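Local coordinates for protein cytochrome c (Pseudomonas aeruginosa, PDB 6RTE) that acts as the dihydro-heme d1 dehydrogenase NirN of heme d1 biosynthesis, joining a cytochrome c domain with bound heme c to an eight-bladed beta-propeller, at residues A[41-45]-A[46-50]; A[118-121]-A[122-126]. All coordinates share one frame; numbering follows the deposited sequence. Where two conformers were deposited one is given.

Interaction 1: residues A[41-45]-A[46-50]. With HEC (heme c), chain C.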
ATOM      1  N   ALA A  41       5.044   5.571 -33.842  1.00 58.86           N
ATOM      2  CA  ALA A  41       4.412   4.840 -34.935  1.00 51.06           C
ATOM      3  C   ALA A  41       4.378   3.350 -34.644  1.00 44.25           C
ATOM      4  O   ALA A  41       3.351   2.685 -34.842  1.00 41.97           O
ATOM      5  CB  ALA A  41       5.143   5.124 -36.246  1.00 51.87           C
ATOM      6  N   LEU A  42       5.501   2.795 -34.167  1.00 40.18           N
ATOM      7  CA  LEU A  42       5.499   1.403 -33.740  1.00 39.08           C
ATOM      8  C   LEU A  42       4.447   1.169 -32.658  1.00 38.85           C
ATOM      9  O   LEU A  42       3.787   0.122 -32.640  1.00 38.51           O
ATOM     10  CB  LEU A  42       6.884   1.003 -33.238  1.00 39.58           C
ATOM     11  CG  LEU A  42       7.986   0.888 -34.303  1.00 41.68           C
ATOM     12  CD1 LEU A  42       9.359   0.699 -33.671  1.00 41.59           C
ATOM     13  CD2 LEU A  42       7.696  -0.253 -35.266  1.00 43.33           C
ATOM     14  N   TYR A  43       4.270   2.140 -31.758  1.00 39.88           N
ATOM     15  CA  TYR A  43       3.321   1.962 -30.654  1.00 41.66           C
ATOM     16  C   TYR A  43       1.887   1.883 -31.173  1.00 43.54           C
ATOM     17  O   TYR A  43       1.128   0.978 -30.800  1.00 39.64           O
ATOM     18  CB  TYR A  43       3.477   3.096 -29.635  1.00 41.14           C
ATOM     19  CG  TYR A  43       2.516   2.977 -28.478  1.00 42.87           C
ATOM     20  CD1 TYR A  43       2.847   2.246 -27.344  1.00 42.78           C
ATOM     21  CD2 TYR A  43       1.263   3.572 -28.531  1.00 43.95           C
ATOM     22  CE1 TYR A  43       1.957   2.121 -26.293  1.00 43.67           C
ATOM     23  CE2 TYR A  43       0.373   3.448 -27.492  1.00 45.24           C
ATOM     24  CZ  TYR A  43       0.726   2.721 -26.374  1.00 45.23           C
ATOM     25  OH  TYR A  43      -0.166   2.599 -25.346  1.00 46.90           O
ATOM     26  N   ARG A  44       1.497   2.817 -32.043  1.00 52.43           N
ATOM     27  CA  ARG A  44       0.151   2.779 -32.612  1.00 61.13           C
ATOM     28  C   ARG A  44      -0.125   1.445 -33.297  1.00 61.15           C
ATOM     29  O   ARG A  44      -1.171   0.825 -33.079  1.00 58.68           O
ATOM     30  CB  ARG A  44      -0.037   3.931 -33.596  1.00 69.85           C
ATOM     31  CG  ARG A  44      -0.476   5.234 -32.952  1.00 78.17           C
ATOM     32  CD  ARG A  44      -0.993   6.216 -33.991  1.00 85.78           C
ATOM     33  NE  ARG A  44       0.084   6.742 -34.824  1.00 92.74           N
ATOM     34  CZ  ARG A  44       0.766   7.853 -34.560  1.00 98.56           C
ATOM     35  NH1 ARG A  44       0.487   8.575 -33.481  1.00100.97           N
ATOM     36  NH2 ARG A  44       1.731   8.246 -35.381  1.00100.14           N
ATOM     37  N   GLN A  45       0.816   0.977 -34.123  1.00 64.53           N
ATOM     38  CA  GLN A  45       0.578  -0.231 -34.902  1.00 68.27           C
ATOM     39  C   GLN A  45       0.462  -1.465 -34.014  1.00 64.05           C
ATOM     40  O   GLN A  45      -0.430  -2.296 -34.220  1.00 63.05           O
ATOM     41  CB  GLN A  45       1.698  -0.417 -35.930  1.00 76.58           C
ATOM     42  CG  GLN A  45       1.660  -1.748 -36.679  1.00 83.65           C
ATOM     43  CD  GLN A  45       0.383  -1.942 -37.480  1.00 89.20           C
ATOM     44  OE1 GLN A  45      -0.311  -0.978 -37.809  1.00 91.40           O
ATOM     45  NE2 GLN A  45       0.068  -3.194 -37.796  1.00 90.51           N
ATOM     46  N   HIS A  46       1.353  -1.606 -33.024  1.00 60.26           N
ATOM     47  CA  HIS A  46       1.500  -2.868 -32.313  1.00 57.91           C
ATOM     48  C   HIS A  46       0.993  -2.862 -30.877  1.00 50.92           C
ATOM     49  O   HIS A  46       0.748  -3.940 -30.328  1.00 49.78           O
ATOM     50  CB  HIS A  46       2.980  -3.290 -32.278  1.00 60.92           C
ATOM     51  CG  HIS A  46       3.586  -3.477 -33.633  1.00 63.62           C
ATOM     52  ND1 HIS A  46       3.585  -4.691 -34.285  1.00 63.71           N
ATOM     53  CD2 HIS A  46       4.216  -2.606 -34.455  1.00 63.59           C
ATOM     54  CE1 HIS A  46       4.187  -4.558 -35.453  1.00 64.19           C
ATOM     55  NE2 HIS A  46       4.578  -3.302 -35.579  1.00 63.87           N
ATOM     56  N   CYS A  47       0.847  -1.701 -30.259  1.00 46.54           N
ATOM     57  CA  CYS A  47       0.668  -1.633 -28.810  1.00 44.06           C
ATOM     58  C   CYS A  47      -0.601  -0.914 -28.388  1.00 43.42           C
ATOM     59  O   CYS A  47      -1.244  -1.331 -27.422  1.00 43.31           O
ATOM     60  CB  CYS A  47       1.878  -0.922 -28.185  1.00 41.48           C
ATOM     61  SG  CYS A  47       3.481  -1.424 -28.899  1.00 39.89           S
ATOM     62  N   GLN A  48      -0.975   0.152 -29.097  1.00 44.62           N
ATOM     63  CA  GLN A  48      -2.082   0.996 -28.673  1.00 46.38           C
ATOM     64  C   GLN A  48      -3.375   0.214 -28.490  1.00 39.80           C
ATOM     65  O   GLN A  48      -4.244   0.638 -27.715  1.00 46.34           O
ATOM     66  CB  GLN A  48      -2.284   2.120 -29.686  1.00 50.77           C
ATOM     67  CG  GLN A  48      -3.591   2.862 -29.524  1.00 55.01           C
ATOM     68  CD  GLN A  48      -3.531   4.253 -30.105  1.00 59.52           C
ATOM     69  OE1 GLN A  48      -2.450   4.788 -30.352  1.00 62.21           O
ATOM     70  NE2 GLN A  48      -4.695   4.854 -30.325  1.00 60.83           N
ATOM     71  N   ALA A  49      -3.523  -0.921 -29.180  1.00 71.19           N
ATOM     72  CA  ALA A  49      -4.756  -1.696 -29.094  1.00 61.77           C
ATOM     73  C   ALA A  49      -5.094  -2.038 -27.649  1.00 56.11           C
ATOM     74  O   ALA A  49      -6.264  -1.998 -27.250  1.00 55.09           O
ATOM     75  CB  ALA A  49      -4.635  -2.977 -29.922  1.00 61.22           C
ATOM     76  N   CYS A  50      -4.083  -2.373 -26.853  1.00 53.14           N
ATOM     77  CA  CYS A  50      -4.278  -2.823 -25.480  1.00 51.52           C
ATOM     78  C   CYS A  50      -3.828  -1.814 -24.441  1.00 46.45           C
ATOM     79  O   CYS A  50      -4.481  -1.668 -23.405  1.00 42.38           O
ATOM     80  CB  CYS A  50      -3.522  -4.132 -25.240  1.00 53.89           C
ATOM     81  SG  CYS A  50      -4.036  -5.515 -26.268  1.00 64.56           S
TER
HETATM   82 FE   HEC C 501       1.864  -5.078 -23.434  1.00 29.87          FE
HETATM   83  CHA HEC C 501       2.407  -5.672 -20.163  1.00 33.69           C
HETATM   84  CHB HEC C 501       4.734  -3.177 -23.606  1.00 31.08           C
HETATM   85  CHC HEC C 501       1.495  -4.763 -26.889  1.00 36.51           C
HETATM   86  CHD HEC C 501      -1.212  -6.454 -23.269  1.00 40.73           C
HETATM   87  NA  HEC C 501       3.296  -4.531 -22.158  1.00 31.19           N
HETATM   88  C1A HEC C 501       3.323  -4.894 -20.833  1.00 31.43           C
HETATM   89  C2A HEC C 501       4.470  -4.334 -20.220  1.00 28.69           C
HETATM   90  C3A HEC C 501       5.126  -3.640 -21.182  1.00 27.20           C
HETATM   91  C4A HEC C 501       4.394  -3.752 -22.391  1.00 29.28           C
HETATM   92  CMA HEC C 501       6.398  -2.872 -20.986  1.00 25.90           C
HETATM   93  CAA HEC C 501       4.881  -4.482 -18.771  1.00 28.12           C
HETATM   94  CBA HEC C 501       4.188  -3.377 -17.955  1.00 28.73           C
HETATM   95  CGA HEC C 501       4.397  -3.421 -16.462  1.00 30.35           C
HETATM   96  O1A HEC C 501       3.745  -2.637 -15.726  1.00 31.35           O
HETATM   97  O2A HEC C 501       5.187  -4.219 -15.946  1.00 30.95           O
HETATM   98  NB  HEC C 501       2.933  -4.127 -24.969  1.00 34.43           N
HETATM   99  C1B HEC C 501       4.047  -3.420 -24.808  1.00 33.65           C
HETATM  100  C2B HEC C 501       4.479  -2.919 -26.070  1.00 33.99           C
HETATM  101  C3B HEC C 501       3.594  -3.355 -27.017  1.00 36.46           C
HETATM  102  C4B HEC C 501       2.590  -4.144 -26.270  1.00 35.57           C
HETATM  103  CMB HEC C 501       5.697  -2.072 -26.297  1.00 32.47           C
HETATM  104  CAB HEC C 501       3.542  -3.188 -28.498  1.00 39.39           C
HETATM  105  CBB HEC C 501       4.951  -3.321 -29.075  1.00 42.50           C
HETATM  106  NC  HEC C 501       0.407  -5.531 -24.859  1.00 38.07           N
HETATM  107  C1C HEC C 501       0.428  -5.327 -26.196  1.00 38.35           C
HETATM  108  C2C HEC C 501      -0.789  -5.789 -26.742  1.00 39.72           C
HETATM  109  C3C HEC C 501      -1.564  -6.290 -25.705  1.00 38.80           C
HETATM  110  C4C HEC C 501      -0.794  -6.099 -24.519  1.00 40.34           C
HETATM  111  CMC HEC C 501      -1.119  -5.724 -28.204  1.00 41.88           C
HETATM  112  CAC HEC C 501      -2.927  -6.860 -25.668  1.00 32.54           C
HETATM  113  CBC HEC C 501      -3.221  -8.202 -26.327  1.00 39.72           C
HETATM  114  ND  HEC C 501       0.841  -5.875 -22.049  1.00 37.67           N
HETATM  115  C1D HEC C 501      -0.390  -6.383 -22.148  1.00 40.28           C
HETATM  116  C2D HEC C 501      -0.836  -6.908 -20.851  1.00 41.82           C
HETATM  117  C3D HEC C 501       0.160  -6.702 -19.985  1.00 40.26           C
HETATM  118  C4D HEC C 501       1.212  -6.034 -20.759  1.00 38.01           C
HETATM  119  CMD HEC C 501      -2.161  -7.560 -20.555  1.00 44.44           C
HETATM  120  CAD HEC C 501       0.172  -7.056 -18.518  1.00 41.25           C
HETATM  121  CBD HEC C 501       0.670  -8.486 -18.297  1.00 42.59           C
HETATM  122  CGD HEC C 501       0.708  -8.877 -16.837  1.00 43.52           C
HETATM  123  O1D HEC C 501      -0.321  -9.307 -16.295  1.00 44.38           O
HETATM  124  O2D HEC C 501       1.744  -8.786 -16.163  1.00 43.64           O
HETATM  125  O   HOH W   1      -1.790  -4.560 -32.297  1.00 55.70           O
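Y43 and C47 form the compact side of this turn, where helix 38-46 ends and the CXXCH heme-attachment motif begins. A chi1 of 179° swings the Y43 ring opposite its backbone N, and C47 CB meets one face, 3.4 Å from Y43 CD1. C47 SG sits obliquely to the same ring, 4.9 Å from its centroid, a sulfur-aromatic contact. Y43 O accepts two backbone bonds, from C47 N at 2.7 Å and from Q48 N at 2.8 Å. These donors arrive from opposite faces of the carbonyl plane, which fixes the peptide orientation just where C47 departs from helical angles and becomes the N-cap of helix 48-51. The Y43 hydroxyl bonds to G52 O, and L104 of helix 98-109 packs on C47.

The outward side is looser. Q45 CG lies over one face of the H46 ring in a CH-pi contact, 3.7 Å from its centroid, while L42 O sits at the ring edge, in plane; the same oxygen accepts H46 N at 3.0 Å. R44 and Q48 run side by side, R44 CG 3.3 Å from Q48 OE1, and R44 NH1 forms a salt bridge with E40. A water donates to Q45 O and, weakly, to H46 O.

C47 SG is bonded to CAB of the heme and C50 SG to CAC; two thioethers imply a cofactor covalently tethered to this turn, rather than held by noncovalent contacts alone.

Interaction 2: residues A[118-121]-A[122-126]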
ATOM      1  N   TRP A 118      -6.082  14.215 -16.169  1.00 23.53           N
ATOM      2  CA  TRP A 118      -7.197  13.364 -15.737  1.00 22.82           C
ATOM      3  C   TRP A 118      -8.156  14.243 -14.940  1.00 22.91           C
ATOM      4  O   TRP A 118      -7.971  14.433 -13.734  1.00 22.66           O
ATOM      5  CB  TRP A 118      -6.727  12.171 -14.927  1.00 22.62           C
ATOM      6  CG  TRP A 118      -7.746  11.063 -14.945  1.00 22.71           C
ATOM      7  CD1 TRP A 118      -8.438  10.557 -13.884  1.00 21.66           C
ATOM      8  CD2 TRP A 118      -8.197  10.353 -16.096  1.00 22.91           C
ATOM      9  NE1 TRP A 118      -9.290   9.558 -14.309  1.00 21.25           N
ATOM     10  CE2 TRP A 118      -9.159   9.420 -15.663  1.00 22.83           C
ATOM     11  CE3 TRP A 118      -7.873  10.407 -17.457  1.00 24.22           C
ATOM     12  CZ2 TRP A 118      -9.797   8.542 -16.542  1.00 24.13           C
ATOM     13  CZ3 TRP A 118      -8.509   9.540 -18.329  1.00 25.23           C
ATOM     14  CH2 TRP A 118      -9.472   8.626 -17.862  1.00 25.52           C
ATOM     15  N   SER A 119      -9.175  14.761 -15.620  1.00 23.26           N
ATOM     16  CA  SER A 119     -10.056  15.774 -15.075  1.00 23.97           C
ATOM     17  C   SER A 119     -11.201  15.153 -14.270  1.00 23.05           C
ATOM     18  O   SER A 119     -11.418  13.944 -14.273  1.00 20.33           O
ATOM     19  CB  SER A 119     -10.637  16.615 -16.206  1.00 25.76           C
ATOM     20  OG  SER A 119     -11.581  15.839 -16.937  1.00 25.37           O
ATOM     21  N   ALA A 120     -11.943  16.023 -13.573  1.00 23.66           N
ATOM     22  CA  ALA A 120     -13.205  15.611 -12.967  1.00 23.47           C
ATOM     23  C   ALA A 120     -14.095  14.891 -13.975  1.00 24.28           C
ATOM     24  O   ALA A 120     -14.712  13.868 -13.652  1.00 24.54           O
ATOM     25  CB  ALA A 120     -13.930  16.838 -12.395  1.00 22.83           C
ATOM     26  N   GLU A 121     -14.155  15.395 -15.215  1.00 25.14           N
ATOM     27  CA  GLU A 121     -15.003  14.785 -16.236  1.00 26.70           C
ATOM     28  C   GLU A 121     -14.521  13.383 -16.602  1.00 25.11           C
ATOM     29  O   GLU A 121     -15.335  12.464 -16.772  1.00 24.77           O
ATOM     30  CB  GLU A 121     -15.057  15.669 -17.483  1.00 30.21           C
ATOM     31  CG  GLU A 121     -15.869  16.942 -17.314  1.00 35.26           C
ATOM     32  CD  GLU A 121     -15.218  17.939 -16.349  1.00 38.26           C
ATOM     33  OE1 GLU A 121     -13.975  18.137 -16.420  1.00 38.88           O
ATOM     34  OE2 GLU A 121     -15.950  18.502 -15.505  1.00 39.03           O
ATOM     35  N   ASP A 122     -13.207  13.208 -16.760  1.00 25.28           N
ATOM     36  CA  ASP A 122     -12.650  11.875 -16.976  1.00 24.52           C
ATOM     37  C   ASP A 122     -13.012  10.942 -15.821  1.00 23.64           C
ATOM     38  O   ASP A 122     -13.448   9.801 -16.038  1.00 25.20           O
ATOM     39  CB  ASP A 122     -11.127  11.952 -17.109  1.00 25.46           C
ATOM     40  CG  ASP A 122     -10.664  12.682 -18.352  1.00 25.40           C
ATOM     41  OD1 ASP A 122     -11.196  12.405 -19.459  1.00 25.85           O
ATOM     42  OD2 ASP A 122      -9.722  13.504 -18.218  1.00 24.63           O
ATOM     43  N   ILE A 123     -12.819  11.405 -14.587  1.00 22.13           N
ATOM     44  CA  ILE A 123     -13.117  10.589 -13.419  1.00 21.25           C
ATOM     45  C   ILE A 123     -14.577  10.136 -13.437  1.00 21.49           C
ATOM     46  O   ILE A 123     -14.879   8.950 -13.263  1.00 20.90           O
ATOM     47  CB  ILE A 123     -12.791  11.366 -12.129  1.00 22.61           C
ATOM     48  CG1 ILE A 123     -11.298  11.677 -12.052  1.00 22.01           C
ATOM     49  CG2 ILE A 123     -13.222  10.569 -10.885  1.00 22.97           C
ATOM     50  CD1 ILE A 123     -10.958  12.651 -10.912  1.00 21.94           C
ATOM     51  N   ARG A 124     -15.507  11.073 -13.644  1.00 22.01           N
ATOM     52  CA  ARG A 124     -16.921  10.702 -13.596  0.67 23.56           C
ATOM     53  C   ARG A 124     -17.280   9.746 -14.724  1.00 24.13           C
ATOM     54  O   ARG A 124     -18.092   8.831 -14.533  1.00 23.49           O
ATOM     55  CB  ARG A 124     -17.808  11.947 -13.657  0.67 25.21           C
ATOM     56  CG  ARG A 124     -17.739  12.787 -12.411  0.67 27.07           C
ATOM     57  CD  ARG A 124     -18.826  13.847 -12.373  0.67 30.50           C
ATOM     58  NE  ARG A 124     -18.392  14.989 -11.578  0.67 32.70           N
ATOM     59  CZ  ARG A 124     -17.862  16.105 -12.085  0.67 35.56           C
ATOM     60  NH1 ARG A 124     -17.710  16.257 -13.400  0.67 35.46           N
ATOM     61  NH2 ARG A 124     -17.487  17.070 -11.271  0.67 35.37           N
ATOM     62  N   ALA A 125     -16.694   9.943 -15.905  1.00 23.69           N
ATOM     63  CA  ALA A 125     -17.014   9.072 -17.033  1.00 25.27           C
ATOM     64  C   ALA A 125     -16.560   7.638 -16.779  1.00 24.88           C
ATOM     65  O   ALA A 125     -17.138   6.697 -17.340  1.00 25.75           O
ATOM     66  CB  ALA A 125     -16.386   9.615 -18.319  1.00 26.09           C
ATOM     67  N   SER A 126     -15.548   7.445 -15.925  1.00 25.66           N
ATOM     68  CA  SER A 126     -14.999   6.119 -15.658  1.00 25.69           C
ATOM     69  C   SER A 126     -15.786   5.324 -14.616  1.00 24.92           C
ATOM     70  O   SER A 126     -15.562   4.124 -14.495  1.00 23.02           O
ATOM     71  CB  SER A 126     -13.546   6.240 -15.186  1.00 25.78           C
ATOM     72  OG  SER A 126     -13.488   6.701 -13.839  1.00 24.49           O
TER
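S119 and D122 form a capping box at the start of helix 120-126, each side chain bonding to the other's backbone. S119 N reaches D122 OD2 at 2.9 Å with an N-H...O angle of 170°, on the anti side of the carboxylate, and D122 N returns a 3.1 Å bond to S119 OG. A chi1 of 71° puts that OG between its own N and carbonyl carbon. The D122 N bond gives a first-turn N-H a side-chain acceptor, while the S119 N bond ties the residue before the helix to the carboxylate.

Regular helical bonding follows: I123 N to S119 O, R124 N to A120 O and A125 N to E121 O, the first at 2.9 Å.

Nonpolar contact comes from W118, just before the cap. D122 CB stands above the centre of its six-membered ring, 3.4 Å from the centroid and 7° off the normal, a CH-pi contact. I123 CG1 meets W118 CD1 obliquely at 3.6 Å. The indole is anchored by NE1 bonding to R217 O, with a cation-pi contact to the same arginine.

Among charges, E121 OE2 lies at the edge of the R124 guanidinium, in its plane; this long salt bridge is tentative because R124 has two conformers.

Further along, S126 OG, which accepts from R217 N, donates to I123 O at 2.7 Å, reaching it from the same carbonyl face as S126 N.

Overall arrangement
From the N terminus the chain passes first through interaction 1, which closes a short turn between helices 38-46 and 48-51, then through helices 73-82 and 98-109 before reaching interaction 2 at helix 120-126. The contacts lie in series and neither nest nor cross; their centres are about 24 Å apart and their nearest atoms about 13 Å. Interaction 1 belongs to the cytochrome c part: L42 reaches A100 and L104 of helix 98-109. Interaction 2 faces the propeller, with I123 on V216 and V257, from strands 211-217 and 254-259. The heme attached at interaction 1 is also hydrogen-bonded to R84, in the cytochrome c part, and to R198, between propeller strands 192-197 and 201-206.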